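UDP-N-acetylglucosamine 2-epimerase (Methanocaldococcus jannaschii, PDB 4NES) probably catalyses the reversible epimerization at C-2 of UDP-N-acetylglucosamine to UDP-N-acetylmannosamine. Local coordinates at residues Glu210-Lys215 / Pro242-Arg247. Residues are numbered along the deposited sequence; the frame is centred on the assembly and turned at random.
Sequences ENVDNK and PRTKKR. With UD1 (uridine-diphosphate-N-acetylglucosamine), chain B.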
loop_
_atom_site.group_PDB
_atom_site.type_symbol
_atom_site.label_atom_id
_atom_site.label_comp_id
_atom_site.label_asym_id
_atom_site.label_seq_id
_atom_site.Cartn_x
_atom_site.Cartn_y
_atom_site.Cartn_z
ATOM N N GLU A 210 10.188 -14.176 -10.162
ATOM C CA GLU A 210 9.331 -15.013 -11.007
ATOM C C GLU A 210 10.134 -15.894 -11.969
ATOM O O GLU A 210 9.603 -16.857 -12.524
ATOM C CB GLU A 210 8.325 -14.148 -11.770
ATOM C CG GLU A 210 8.951 -13.025 -12.595
ATOM C CD GLU A 210 9.106 -11.699 -11.843
ATOM O OE1 GLU A 210 9.152 -11.679 -10.595
ATOM O OE2 GLU A 210 9.184 -10.660 -12.524
ATOM N N ASN A 211 11.413 -15.574 -12.161
ATOM C CA ASN A 211 12.285 -16.359 -13.034
ATOM C C ASN A 211 13.157 -17.363 -12.302
ATOM O O ASN A 211 13.450 -18.435 -12.829
ATOM C CB ASN A 211 13.223 -15.445 -13.834
ATOM C CG ASN A 211 12.563 -14.845 -15.056
ATOM O OD1 ASN A 211 11.611 -15.398 -15.605
ATOM N ND2 ASN A 211 13.089 -13.710 -15.507
ATOM N N VAL A 212 13.614 -17.016 -11.107
ATOM C CA VAL A 212 14.611 -17.856 -10.455
ATOM C C VAL A 212 14.035 -18.677 -9.305
ATOM O O VAL A 212 14.646 -19.655 -8.881
ATOM C CB VAL A 212 15.849 -17.038 -9.974
ATOM C CG1 VAL A 212 16.439 -16.198 -11.118
ATOM C CG2 VAL A 212 15.487 -16.142 -8.781
ATOM N N ASP A 213 12.865 -18.290 -8.807
ATOM C CA ASP A 213 12.211 -19.050 -7.737
ATOM C C ASP A 213 11.386 -20.208 -8.300
ATOM O O ASP A 213 10.941 -21.073 -7.550
ATOM C CB ASP A 213 11.269 -18.176 -6.905
ATOM C CG ASP A 213 11.985 -17.114 -6.096
ATOM O OD1 ASP A 213 13.238 -17.050 -6.087
ATOM O OD2 ASP A 213 11.268 -16.324 -5.448
ATOM N N ASN A 214 11.175 -20.188 -9.614
ATOM C CA ASN A 214 10.336 -21.148 -10.338
ATOM C C ASN A 214 11.276 -22.064 -11.114
ATOM O O ASN A 214 11.870 -21.642 -12.106
ATOM C CB ASN A 214 9.429 -20.354 -11.298
ATOM C CG ASN A 214 8.498 -21.224 -12.136
ATOM O OD1 ASN A 214 8.788 -22.373 -12.452
ATOM N ND2 ASN A 214 7.373 -20.640 -12.534
ATOM N N LYS A 215 11.409 -23.316 -10.673
ATOM C CA LYS A 215 12.424 -24.209 -11.235
ATOM C C LYS A 215 12.308 -24.457 -12.740
ATOM O O LYS A 215 13.314 -24.470 -13.448
ATOM C CB LYS A 215 12.484 -25.545 -10.489
ATOM C CG LYS A 215 13.506 -26.515 -11.092
ATOM C CD LYS A 215 13.550 -27.839 -10.359
ATOM C CE LYS A 215 14.610 -28.753 -10.955
ATOM N NZ LYS A 215 14.788 -29.991 -10.143
ATOM N N PRO A 242 23.021 -13.171 -5.531
ATOM C CA PRO A 242 23.005 -14.217 -4.497
ATOM C C PRO A 242 21.679 -14.984 -4.388
ATOM O O PRO A 242 21.708 -16.163 -4.039
ATOM C CB PRO A 242 23.311 -13.453 -3.208
ATOM C CG PRO A 242 22.988 -12.008 -3.521
ATOM C CD PRO A 242 23.365 -11.850 -4.977
ATOM N N ARG A 243 20.547 -14.347 -4.672
ATOM C CA ARG A 243 19.283 -15.082 -4.719
ATOM C C ARG A 243 19.374 -16.189 -5.761
ATOM O O ARG A 243 18.991 -17.339 -5.521
ATOM C CB ARG A 243 18.143 -14.141 -5.096
ATOM C CG ARG A 243 16.764 -14.758 -4.964
ATOM C CD ARG A 243 15.722 -13.966 -5.742
ATOM N NE ARG A 243 14.371 -14.377 -5.364
ATOM C CZ ARG A 243 13.609 -13.727 -4.495
ATOM N NH1 ARG A 243 14.035 -12.607 -3.915
ATOM N NH2 ARG A 243 12.402 -14.197 -4.209
ATOM N N THR A 244 19.884 -15.836 -6.929
ATOM C CA THR A 244 19.952 -16.752 -8.052
ATOM C C THR A 244 20.927 -17.896 -7.807
ATOM O O THR A 244 20.646 -19.038 -8.180
ATOM C CB THR A 244 20.315 -15.978 -9.311
ATOM O OG1 THR A 244 19.399 -14.883 -9.435
ATOM C CG2 THR A 244 20.245 -16.865 -10.549
ATOM N N LYS A 245 22.058 -17.601 -7.173
ATOM C CA LYS A 245 23.002 -18.655 -6.812
ATOM C C LYS A 245 22.328 -19.667 -5.891
ATOM O O LYS A 245 22.471 -20.881 -6.077
ATOM C CB LYS A 245 24.237 -18.054 -6.135
ATOM C CG LYS A 245 25.333 -19.077 -5.862
ATOM C CD LYS A 245 26.615 -18.408 -5.393
ATOM C CE LYS A 245 27.762 -19.408 -5.346
ATOM N NZ LYS A 245 29.058 -18.759 -5.010
ATOM N N LYS A 246 21.574 -19.159 -4.919
ATOM C CA LYS A 246 20.911 -20.002 -3.929
ATOM C C LYS A 246 19.876 -20.884 -4.608
ATOM O O LYS A 246 19.788 -22.086 -4.329
ATOM C CB LYS A 246 20.266 -19.138 -2.841
ATOM C CG LYS A 246 19.410 -19.921 -1.853
ATOM C CD LYS A 246 18.870 -19.010 -0.764
ATOM C CE LYS A 246 17.820 -18.063 -1.309
ATOM N NZ LYS A 246 17.282 -17.208 -0.219
ATOM N N ARG A 247 19.108 -20.297 -5.523
ATOM C CA ARG A 247 18.088 -21.049 -6.251
ATOM C C ARG A 247 18.689 -22.061 -7.222
ATOM O O ARG A 247 18.189 -23.180 -7.333
ATOM C CB ARG A 247 17.150 -20.110 -7.011
ATOM C CG ARG A 247 16.294 -19.219 -6.127
ATOM C CD ARG A 247 15.351 -20.034 -5.263
ATOM N NE ARG A 247 14.417 -19.166 -4.553
ATOM C CZ ARG A 247 13.528 -19.600 -3.668
ATOM N NH1 ARG A 247 13.448 -20.894 -3.387
ATOM N NH2 ARG A 247 12.708 -18.744 -3.074
HETATM C "C1'" UD1 B . 15.540 -7.242 -4.157
HETATM C "C2'" UD1 B . 14.328 -6.533 -4.678
HETATM C "C3'" UD1 B . 14.349 -6.436 -6.126
HETATM C "C4'" UD1 B . 15.587 -5.848 -6.653
HETATM C "C5'" UD1 B . 16.792 -6.531 -6.058
HETATM C "C6'" UD1 B . 18.061 -5.846 -6.402
HETATM C "C7'" UD1 B . 12.248 -6.857 -3.211
HETATM C "C8'" UD1 B . 11.041 -7.700 -2.927
HETATM N "N2'" UD1 B . 13.106 -7.285 -4.292
HETATM O "O1'" UD1 B . 15.540 -8.541 -4.632
HETATM O "O3'" UD1 B . 13.219 -5.662 -6.568
HETATM O "O4'" UD1 B . 15.636 -5.953 -8.067
HETATM O "O5'" UD1 B . 16.721 -6.538 -4.636
HETATM O "O6'" UD1 B . 19.154 -6.679 -6.517
HETATM O "O7'" UD1 B . 12.490 -5.850 -2.541
HETATM N N1 UD1 B . 20.931 -12.102 -0.476
HETATM C C2 UD1 B . 22.193 -12.184 -0.049
HETATM N N3 UD1 B . 22.868 -11.084 0.277
HETATM C C4 UD1 B . 22.299 -9.873 0.202
HETATM C C5 UD1 B . 20.989 -9.751 -0.240
HETATM C C6 UD1 B . 20.306 -10.906 -0.587
HETATM O O2 UD1 B . 22.747 -13.262 0.036
HETATM O O4 UD1 B . 23.008 -8.759 0.544
HETATM C C1B UD1 B . 20.170 -13.314 -0.860
HETATM C C2B UD1 B . 19.506 -14.006 0.261
HETATM O "O2'" UD1 B . 19.525 -15.394 0.035
HETATM C C3B UD1 B . 18.149 -13.514 0.198
HETATM C C4B UD1 B . 17.926 -13.409 -1.266
HETATM O O4B UD1 B . 19.160 -12.997 -1.821
HETATM O O3B UD1 B . 17.198 -14.330 0.836
HETATM C C5B UD1 B . 16.873 -12.421 -1.620
HETATM O O5B UD1 B . 17.038 -11.144 -1.059
HETATM P PA UD1 B . 15.891 -10.100 -1.135
HETATM O O1A UD1 B . 14.691 -10.653 -0.431
HETATM O O2A UD1 B . 16.370 -8.821 -0.530
HETATM O O3A UD1 B . 15.470 -9.926 -2.632
HETATM P PB UD1 B . 16.366 -9.686 -3.929
HETATM O O1B UD1 B . 16.254 -10.903 -4.788
HETATM O O2B UD1 B . 17.755 -9.241 -3.558
#
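Asp213 meets the guanidinium of Arg243 side-on in a two-bond salt bridge. Arg243 NH2 reaches the syn lone pair of Asp213 OD2 at 2.7 Å, nearly straight at 170°. Arg243 NE reaches Asp213 OD1 at 3.0 Å. The carboxylate and guanidinium planes lie only 21° apart, and the paired bonds fix the rotation of the guanidinium about its chain. The Arg243 chain is extended, with CG anti to the backbone N, and this carries its end out to the carboxylate and the ligand. On another edge of the same group, Arg243 NH1 donates to UD1 O1B, a diphosphate oxygen, at 2.9 Å. Asp213 is thus a second-shell residue that orients a phosphate-binding arginine. Arg247 is turned differently: its plane is 59° from the carboxylate. Arg247 NE makes a salt bridge to Asp213 OD1, with a weak, bent hydrogen bond, so both arginines share this oxygen. Arg247 NH1 pairs with Glu250. Val212 CG2 packs on Arg243 CD at 3.7 Å, while Val212 CG1 touches Thr244, whose OG1 is bonded to Leu206 O. Lys246 NZ bonds the ribose hydroxyl O2' of UD1 at 2.9 Å, and Pro242 lies against the uracil. Asp213, Arg243 and Arg247 form a salt-bridge network beside the nucleotide pocket in the interdomain cleft of a GT-B fold.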